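PDB 3QP9: type I polyketide synthase PikAII from Streptomyces venezuelae, which carries a C2-type ketoreductase of a modular polyketide synthase, which probably takes part in epimerising an alpha-substituent of the growing polyketide chain. Local coordinates for residues A203-D206 with R207-T210; L111-L114 with A115-E118; A134-T137 with L138-L142; D423-A426 with G427-R430. One frame throughout, in Å; residues are numbered along the deposited sequence.

Contact 1: residues A203-D206 with R207-T210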
loop_
_atom_site.group_PDB
_atom_site.type_symbol
_atom_site.label_atom_id
_atom_site.label_comp_id
_atom_site.label_asym_id
_atom_site.label_seq_id
_atom_site.Cartn_x
_atom_site.Cartn_y
_atom_site.Cartn_z
ATOM N N ALA A 203 -27.178 -4.688 3.814
ATOM C CA ALA A 203 -26.706 -4.584 5.205
ATOM C C ALA A 203 -25.292 -3.976 5.308
ATOM O O ALA A 203 -25.048 -3.197 6.195
ATOM C CB ALA A 203 -26.762 -5.949 5.928
ATOM N N ALA A 204 -24.390 -4.280 4.384
ATOM C CA ALA A 204 -23.068 -3.657 4.373
ATOM C C ALA A 204 -23.158 -2.109 4.033
ATOM O O ALA A 204 -22.405 -1.290 4.604
ATOM C CB ALA A 204 -22.146 -4.395 3.371
ATOM N N LEU A 205 -24.067 -1.703 3.133
ATOM C CA LEU A 205 -24.103 -0.283 2.722
ATOM C C LEU A 205 -24.771 0.543 3.832
ATOM O O LEU A 205 -24.435 1.679 4.042
ATOM C CB LEU A 205 -24.795 -0.093 1.361
ATOM C CG LEU A 205 -24.077 -0.802 0.176
ATOM C CD1 LEU A 205 -25.100 -0.960 -0.941
ATOM C CD2 LEU A 205 -22.815 -0.063 -0.394
ATOM N N ASP A 206 -25.695 -0.089 4.563
ATOM C CA ASP A 206 -26.242 0.453 5.786
ATOM C C ASP A 206 -25.174 0.716 6.857
ATOM O O ASP A 206 -25.196 1.775 7.482
ATOM C CB ASP A 206 -27.359 -0.458 6.321
ATOM C CG ASP A 206 -28.685 -0.362 5.450
ATOM O OD1 ASP A 206 -28.814 0.629 4.657
ATOM O OD2 ASP A 206 -29.582 -1.269 5.560
ATOM N N ARG A 207 -24.257 -0.233 7.092
ATOM C CA ARG A 207 -23.176 0.061 8.014
ATOM C C ARG A 207 -22.252 1.128 7.497
ATOM O O ARG A 207 -21.733 1.921 8.299
ATOM C CB ARG A 207 -22.376 -1.176 8.370
ATOM C CG ARG A 207 -23.241 -2.189 9.269
ATOM C CD ARG A 207 -22.404 -3.479 9.528
ATOM N NE ARG A 207 -23.142 -4.333 10.457
ATOM C CZ ARG A 207 -23.643 -5.523 10.160
ATOM N NH1 ARG A 207 -23.460 -6.067 8.946
ATOM N NH2 ARG A 207 -24.313 -6.173 11.088
ATOM N N MET A 208 -21.951 1.105 6.200
ATOM C CA MET A 208 -21.244 2.278 5.593
ATOM C C MET A 208 -21.786 3.628 6.044
ATOM O O MET A 208 -21.011 4.522 6.524
ATOM C CB MET A 208 -21.123 2.154 4.094
ATOM C CG MET A 208 -20.381 3.336 3.413
ATOM S SD MET A 208 -20.702 3.266 1.636
ATOM C CE MET A 208 -22.464 3.638 1.647
ATOM N N THR A 209 -23.115 3.791 5.968
ATOM C CA THR A 209 -23.740 5.065 6.385
ATOM C C THR A 209 -23.554 5.393 7.869
ATOM O O THR A 209 -23.382 6.530 8.180
ATOM C CB THR A 209 -25.237 5.209 5.948
ATOM O OG1 THR A 209 -26.014 4.225 6.614
ATOM C CG2 THR A 209 -25.375 4.947 4.502
ATOM N N THR A 210 -23.465 4.392 8.778
ATOM C CA THR A 210 -23.120 4.697 10.173
ATOM C C THR A 210 -21.720 5.294 10.260
ATOM O O THR A 210 -21.463 6.201 11.105
ATOM C CB THR A 210 -23.176 3.452 11.028
ATOM O OG1 THR A 210 -24.532 2.969 11.005
ATOM C CG2 THR A 210 -22.701 3.783 12.478
#
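Asp-206 O takes two donors from the next turn of its helix. Thr-209 OG1 gives the short bond, 2.7 Å from OG1 to Asp-206 O, and comes in well to the side of the C=O, with an angle of 128° at the oxygen. Thr-210 N, the regular i+4 partner, adds only a weak bond of 3.4 Å to Asp-206 O. The hydroxyl gets there because chi1 of Thr-209 is 65°, which sets OG1 between its own N and carbonyl carbon. The methyl CG2 then sits beside the backbone N, 3.4 Å from Leu-205 O. Two residues back the ladder is tighter, with Met-208 N meeting Ala-204 O at 2.9 Å in a nearly straight bond. Met-208 bends at its thioether, bringing CE to 4.2 Å from Leu-205 CD2, and both side chains press on Leu-196 of strand 190-196. Arg-207 leaves on another flank and runs extended back along the helix: its CG passes 3.7 Å from Ala-203 O, and its side chain also touches Val-223. The Asp-206 carboxylate has its main partner one turn earlier, in a salt bridge with Arg-202. This is an amphipathic helix, 202-212, laid against the sheet as the crossover of a beta-alpha-beta unit between strands 190-196 and 220-224, as in a Rossmann-type fold.

Contact 2: residues L111-L114 with A115-E118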
loop_
_atom_site.group_PDB
_atom_site.type_symbol
_atom_site.label_atom_id
_atom_site.label_comp_id
_atom_site.label_asym_id
_atom_site.label_seq_id
_atom_site.Cartn_x
_atom_site.Cartn_y
_atom_site.Cartn_z
ATOM N N LEU A 111 -18.696 11.297 -1.204
ATOM C CA LEU A 111 -18.522 9.859 -1.211
ATOM C C LEU A 111 -18.031 9.516 -2.573
ATOM O O LEU A 111 -18.785 9.603 -3.539
ATOM C CB LEU A 111 -19.844 9.132 -1.020
ATOM C CG LEU A 111 -19.620 7.625 -0.768
ATOM C CD1 LEU A 111 -18.712 7.411 0.408
ATOM C CD2 LEU A 111 -20.974 6.971 -0.534
ATOM N N SER A 112 -16.777 9.152 -2.676
ATOM C CA SER A 112 -16.228 8.760 -3.994
ATOM C C SER A 112 -16.386 7.283 -4.246
ATOM O O SER A 112 -15.862 6.443 -3.446
ATOM C CB SER A 112 -14.780 9.090 -4.047
ATOM O OG SER A 112 -14.226 8.652 -5.271
ATOM N N LEU A 113 -17.094 6.913 -5.325
ATOM C CA LEU A 113 -17.034 5.482 -5.744
ATOM C C LEU A 113 -15.976 5.278 -6.850
ATOM O O LEU A 113 -16.037 4.268 -7.562
ATOM C CB LEU A 113 -18.445 4.971 -6.192
ATOM C CG LEU A 113 -19.605 5.214 -5.205
ATOM C CD1 LEU A 113 -20.908 4.528 -5.691
ATOM C CD2 LEU A 113 -19.302 4.691 -3.769
ATOM N N LEU A 114 -15.065 6.231 -7.045
ATOM C CA LEU A 114 -14.157 6.198 -8.238
ATOM C C LEU A 114 -13.212 5.000 -8.254
ATOM O O LEU A 114 -12.815 4.547 -9.315
ATOM C CB LEU A 114 -13.306 7.479 -8.406
ATOM C CG LEU A 114 -14.110 8.771 -8.713
ATOM C CD1 LEU A 114 -13.195 9.978 -8.666
ATOM C CD2 LEU A 114 -14.812 8.634 -10.139
ATOM N N ALA A 115 -12.878 4.485 -7.073
ATOM C CA ALA A 115 -11.947 3.340 -6.999
ATOM C C ALA A 115 -12.525 2.077 -7.672
ATOM O O ALA A 115 -11.753 1.188 -8.077
ATOM C CB ALA A 115 -11.579 3.098 -5.501
ATOM N N TRP A 116 -13.860 2.037 -7.833
ATOM C CA TRP A 116 -14.513 0.869 -8.406
ATOM C C TRP A 116 -14.186 0.708 -9.862
ATOM O O TRP A 116 -14.337 -0.385 -10.384
ATOM C CB TRP A 116 -16.032 0.856 -8.242
ATOM C CG TRP A 116 -16.446 0.863 -6.826
ATOM C CD1 TRP A 116 -15.634 0.930 -5.710
ATOM C CD2 TRP A 116 -17.776 0.820 -6.357
ATOM N NE1 TRP A 116 -16.416 0.932 -4.558
ATOM C CE2 TRP A 116 -17.732 0.879 -4.946
ATOM C CE3 TRP A 116 -19.010 0.771 -6.993
ATOM C CZ2 TRP A 116 -18.874 0.894 -4.179
ATOM C CZ3 TRP A 116 -20.153 0.799 -6.218
ATOM C CH2 TRP A 116 -20.074 0.794 -4.829
ATOM N N ASP A 117 -13.684 1.772 -10.478
ATOM C CA ASP A 117 -13.236 1.680 -11.829
ATOM C C ASP A 117 -11.853 1.006 -11.910
ATOM O O ASP A 117 -10.814 1.649 -11.875
ATOM C CB ASP A 117 -13.234 3.050 -12.510
ATOM C CG ASP A 117 -12.958 2.958 -14.040
ATOM O OD1 ASP A 117 -12.621 1.866 -14.560
ATOM O OD2 ASP A 117 -13.130 3.986 -14.734
ATOM N N GLU A 118 -11.874 -0.281 -12.173
ATOM C CA GLU A 118 -10.641 -1.041 -12.330
ATOM C C GLU A 118 -10.087 -1.127 -13.734
ATOM O O GLU A 118 -9.121 -1.869 -13.992
ATOM C CB GLU A 118 -10.887 -2.458 -11.847
ATOM C CG GLU A 118 -11.574 -2.472 -10.554
ATOM C CD GLU A 118 -10.565 -2.625 -9.407
ATOM O OE1 GLU A 118 -9.578 -1.799 -9.332
ATOM O OE2 GLU A 118 -10.763 -3.611 -8.660
HETATM O O HOH W 1 -13.735 5.050 -4.335
#
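One face of the Trp-116 indole is covered by Leu-113, three residues earlier. Leu-113 CB stands 4.1 Å above the ring plane, over its centre, and both methyls lie on that same side. CD1 makes the CH-pi contact, 4.2 Å from the centroid of the six-membered ring and 27° off its normal, while CD2 settles 3.8 Å from Trp-116 CZ2. The two side chains run side by side in the same direction, with CG beside the backbone N in both (chi1 -52° in Leu-113, -61° in Trp-116). Leu-113 O shares this face toward the pyrrole end and is also the acceptor for Trp-116 N, 3.1 Å away, with the donor above the carbonyl plane. Outside the pair, His-156 meets the indole edge-to-face. The bend that brings these groups together follows strand 109-112, where the chain leaves the sheet through an ST turn and enters a short 3-10 segment. Ser-112 OG accepts from Leu-114 N at 3.1 Å, and a water spans the same turn, donating to Ser-112 O and accepting from Ala-115 N at 2.9 Å. Asp-117 N bonds to Leu-114 O. Successive side chains fan out to different neighbours: Leu-114 packs on Thr-135 and Leu-138 of helix 130-144, Ala-115 on Val-175 of helix 170-185, and the Asp-117 carboxylate accepts a hydrogen bond from Ser-119 OG through OD1.

Contact 3: residues A134-T137 with L138-L142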
loop_
_atom_site.group_PDB
_atom_site.type_symbol
_atom_site.label_atom_id
_atom_site.label_comp_id
_atom_site.label_asym_id
_atom_site.label_seq_id
_atom_site.Cartn_x
_atom_site.Cartn_y
_atom_site.Cartn_z
ATOM N N ALA A 134 -8.316 8.885 -11.325
ATOM C CA ALA A 134 -9.565 9.626 -11.050
ATOM C C ALA A 134 -9.708 10.035 -9.579
ATOM O O ALA A 134 -10.086 11.156 -9.283
ATOM C CB ALA A 134 -10.747 8.834 -11.470
ATOM N N THR A 135 -9.369 9.138 -8.650
ATOM C CA THR A 135 -9.427 9.482 -7.215
ATOM C C THR A 135 -8.469 10.602 -6.877
ATOM O O THR A 135 -8.803 11.563 -6.102
ATOM C CB THR A 135 -8.993 8.283 -6.371
ATOM O OG1 THR A 135 -9.930 7.223 -6.587
ATOM C CG2 THR A 135 -8.945 8.702 -4.869
ATOM N N LEU A 136 -7.265 10.505 -7.427
ATOM C CA LEU A 136 -6.295 11.615 -7.214
ATOM C C LEU A 136 -6.867 12.933 -7.760
ATOM O O LEU A 136 -6.818 14.034 -7.127
ATOM C CB LEU A 136 -4.942 11.321 -7.893
ATOM C CG LEU A 136 -4.015 12.584 -7.901
ATOM C CD1 LEU A 136 -3.661 13.105 -6.535
ATOM C CD2 LEU A 136 -2.736 12.461 -8.760
ATOM N N THR A 137 -7.475 12.805 -8.928
ATOM C CA THR A 137 -8.008 14.002 -9.600
ATOM C C THR A 137 -9.104 14.646 -8.786
ATOM O O THR A 137 -9.240 15.899 -8.717
ATOM C CB THR A 137 -8.449 13.598 -11.014
ATOM O OG1 THR A 137 -7.263 13.179 -11.689
ATOM C CG2 THR A 137 -9.062 14.807 -11.798
ATOM N N LEU A 138 -9.883 13.807 -8.138
ATOM C CA LEU A 138 -10.987 14.269 -7.310
ATOM C C LEU A 138 -10.517 15.011 -6.064
ATOM O O LEU A 138 -11.109 16.011 -5.720
ATOM C CB LEU A 138 -11.950 13.131 -6.972
ATOM C CG LEU A 138 -13.093 13.484 -6.017
ATOM C CD1 LEU A 138 -14.095 14.403 -6.720
ATOM C CD2 LEU A 138 -13.769 12.271 -5.517
ATOM N N VAL A 139 -9.422 14.561 -5.445
ATOM C CA VAL A 139 -8.868 15.175 -4.229
ATOM C C VAL A 139 -8.412 16.610 -4.583
ATOM O O VAL A 139 -8.453 17.542 -3.744
ATOM C CB VAL A 139 -7.632 14.422 -3.782
ATOM C CG1 VAL A 139 -6.858 15.218 -2.737
ATOM C CG2 VAL A 139 -7.998 13.044 -3.239
ATOM N N GLN A 140 -7.916 16.738 -5.798
ATOM C CA GLN A 140 -7.349 18.011 -6.241
ATOM C C GLN A 140 -8.480 18.966 -6.597
ATOM O O GLN A 140 -8.470 20.121 -6.180
ATOM C CB GLN A 140 -6.517 17.777 -7.498
ATOM C CG GLN A 140 -5.114 17.322 -7.244
ATOM C CD GLN A 140 -4.407 16.800 -8.469
ATOM O OE1 GLN A 140 -4.996 16.549 -9.551
ATOM N NE2 GLN A 140 -3.114 16.660 -8.317
ATOM N N ALA A 141 -9.447 18.446 -7.357
ATOM C CA ALA A 141 -10.561 19.191 -7.935
ATOM C C ALA A 141 -11.567 19.676 -6.878
ATOM O O ALA A 141 -12.134 20.764 -7.011
ATOM C CB ALA A 141 -11.232 18.391 -8.980
ATOM N N LEU A 142 -11.808 18.863 -5.833
ATOM C CA LEU A 142 -12.555 19.351 -4.645
ATOM C C LEU A 142 -12.026 20.701 -4.086
ATOM O O LEU A 142 -12.794 21.615 -3.779
ATOM C CB LEU A 142 -12.530 18.276 -3.536
ATOM C CG LEU A 142 -13.461 17.083 -3.876
ATOM C CD1 LEU A 142 -13.166 15.901 -2.924
ATOM C CD2 LEU A 142 -14.953 17.458 -3.849
#
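Helix 130-144 is the crossover of a beta-alpha-beta unit between strands 109-112 and 151-156, and along one of its flanks Gln-140 lies beside Leu-136, a turn earlier. The two side chains cross at a slant, with Gln-140 NE2 4.0 Å from Leu-136 CD1. Leu-136 has CG anti to the backbone N (chi1 169°), whereas Gln-140 starts out beside its own N and is extended beyond CG. The amide is then turned (chi3 -12°) so that OE1 comes back toward Thr-137, 3.9 Å from its CA. The NE2 hydrogens are used outside the helix, on the carbonyls of Leu-358 and Thr-361, so this buried amide ties a Rossmann-type crossover helix to the loop ahead of helix 363-386. The backbone beneath is alpha-helical, two of its carbonyls also taking weak i+3 bonds. Thr-137 O accepts from Ala-141 N at 2.9 Å and, weakly, from Gln-140 N, with Ala-141 CB close by at 3.2 Å from the same oxygen. Leu-136 O likewise takes Gln-140 N at 3.2 Å and a weak second bond from Val-139 N. Val-139 CG2 tucks in 3.3 Å from Thr-135 O. Both threonine hydroxyls turn back to carbonyls of the preceding turn, Thr-135 OG1 to Gly-131 O and Thr-137 OG1 to Gly-133 O. The face toward the sheet is apolar, Leu-138 and Val-139 resting on Leu-151.

Contact 4: residues D423-A426 with G427-R430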
loop_
_atom_site.group_PDB
_atom_site.type_symbol
_atom_site.label_atom_id
_atom_site.label_comp_id
_atom_site.label_asym_id
_atom_site.label_seq_id
_atom_site.Cartn_x
_atom_site.Cartn_y
_atom_site.Cartn_z
ATOM N N ASP A 423 1.701 -4.688 -0.342
ATOM C CA ASP A 423 1.131 -5.178 0.909
ATOM C C ASP A 423 -0.201 -5.874 0.603
ATOM O O ASP A 423 -0.506 -6.932 1.138
ATOM C CB ASP A 423 0.904 -4.063 1.927
ATOM C CG ASP A 423 2.141 -3.382 2.345
ATOM O OD1 ASP A 423 2.042 -2.172 2.625
ATOM O OD2 ASP A 423 3.208 -4.047 2.622
ATOM N N ALA A 424 -0.958 -5.368 -0.349
ATOM C CA ALA A 424 -2.193 -6.090 -0.721
ATOM C C ALA A 424 -2.032 -7.401 -1.426
ATOM O O ALA A 424 -2.900 -8.257 -1.289
ATOM C CB ALA A 424 -3.096 -5.207 -1.624
ATOM N N LEU A 425 -1.051 -7.509 -2.333
ATOM C CA LEU A 425 -0.694 -8.819 -2.953
ATOM C C LEU A 425 -0.505 -9.825 -1.859
ATOM O O LEU A 425 -0.955 -10.958 -1.980
ATOM C CB LEU A 425 0.562 -8.690 -3.815
ATOM C CG LEU A 425 0.489 -8.032 -5.199
ATOM C CD1 LEU A 425 1.874 -8.047 -5.823
ATOM C CD2 LEU A 425 -0.469 -8.749 -6.173
ATOM N N ALA A 426 0.153 -9.443 -0.752
ATOM C CA ALA A 426 0.371 -10.388 0.331
ATOM C C ALA A 426 -0.907 -10.888 1.027
ATOM O O ALA A 426 -0.921 -11.959 1.667
ATOM C CB ALA A 426 1.381 -9.841 1.316
ATOM N N GLY A 427 -1.979 -10.130 0.931
ATOM C CA GLY A 427 -3.219 -10.506 1.538
ATOM C C GLY A 427 -4.219 -11.278 0.655
ATOM O O GLY A 427 -5.326 -11.535 1.119
ATOM N N GLN A 428 -3.852 -11.582 -0.592
ATOM C CA GLN A 428 -4.651 -12.309 -1.598
ATOM C C GLN A 428 -4.513 -13.816 -1.350
ATOM O O GLN A 428 -3.452 -14.248 -0.892
ATOM C CB GLN A 428 -4.097 -12.048 -2.989
ATOM C CG GLN A 428 -4.394 -10.697 -3.538
ATOM C CD GLN A 428 -4.361 -10.657 -5.046
ATOM O OE1 GLN A 428 -5.410 -10.741 -5.744
ATOM N NE2 GLN A 428 -3.174 -10.497 -5.569
ATOM N N HIS A 429 -5.536 -14.616 -1.632
ATOM C CA HIS A 429 -5.405 -16.064 -1.463
ATOM C C HIS A 429 -4.559 -16.640 -2.617
ATOM O O HIS A 429 -4.734 -16.281 -3.804
ATOM C CB HIS A 429 -6.801 -16.684 -1.481
ATOM C CG HIS A 429 -6.857 -18.128 -1.051
ATOM N ND1 HIS A 429 -7.707 -18.575 -0.062
ATOM C CD2 HIS A 429 -6.192 -19.227 -1.497
ATOM C CE1 HIS A 429 -7.546 -19.882 0.102
ATOM N NE2 HIS A 429 -6.630 -20.301 -0.756
ATOM N N ARG A 430 -3.668 -17.562 -2.313
ATOM C CA ARG A 430 -3.007 -18.266 -3.426
ATOM C C ARG A 430 -3.055 -19.718 -3.212
ATOM O O ARG A 430 -2.288 -20.226 -2.381
ATOM C CB ARG A 430 -1.542 -17.820 -3.612
ATOM C CG ARG A 430 -1.423 -16.521 -4.449
ATOM C CD ARG A 430 0.025 -15.945 -4.489
ATOM N NE ARG A 430 -0.076 -14.530 -4.797
ATOM C CZ ARG A 430 -0.462 -13.586 -3.915
ATOM N NH1 ARG A 430 -0.728 -13.895 -2.616
ATOM N NH2 ARG A 430 -0.544 -12.315 -4.323
#
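Gly-427 N bonds to Ala-424 O at 3.0 Å, an i to i+3 step near the carboxyl end of helix 413-426, with the donor far above the carbonyl plane. Here, in the ketoreductase domain, the chain passes into the loop before strand 435-441, and Gly-427 also has a backbone bond to Val-167. Gln-428 comes next. Its N reaches Leu-425 O at 3.3 Å with a nearly straight N-H, again from above the plane, while its side chain folds back alongside Leu-425 and points the same way. CG lies 3.6 Å from Ala-424 O, and the amide NE2 sits against the Leu-425 methyl CD2 at 3.3 Å. Beyond Gln-428 the chain is extended, and Arg-430 brings its long side chain back toward the helix, CG beside its own N (chi1 -83°) and the chain stretched out to NE. The guanidinium presents its end to Leu-425 O, which lies in the guanidinium plane and receives both terminal nitrogens. Together with Gln-428 N they put three donors on one carbonyl oxygen, at an end where the helix dipole would be expected to make such oxygens more attractive to a cation. NE is engaged separately in a salt bridge with Asp-381, so the rotation of the guanidinium is fixed from two sides. Of the two nitrogens on Leu-425 O, NH2 is the nearer, at 2.7 Å, and NH1 follows at 3.0 Å.

From the N terminus the order is contact 2, contact 3, contact 1, contact 4. All are local and run in series, each closing just a turn or two of chain, so none nests in or crosses another. Contact 2 ends strand 109-112, and contact 3 lies on the helix that follows it; they touch, Leu-114 CD1 coming 3.8 Å from Leu-138 CB. Contact 1 also meets contact 2, Met-208 CE lying 4.3 Å from Leu-111 CD2, so residues 111-118 link two crossover helices whose own contacts stay about 13 Å apart at nearest atoms. Contact 4 stands apart, where helix 413-426 meets the loop before strand 435-441, its nearest atoms about 9 Å from contact 2.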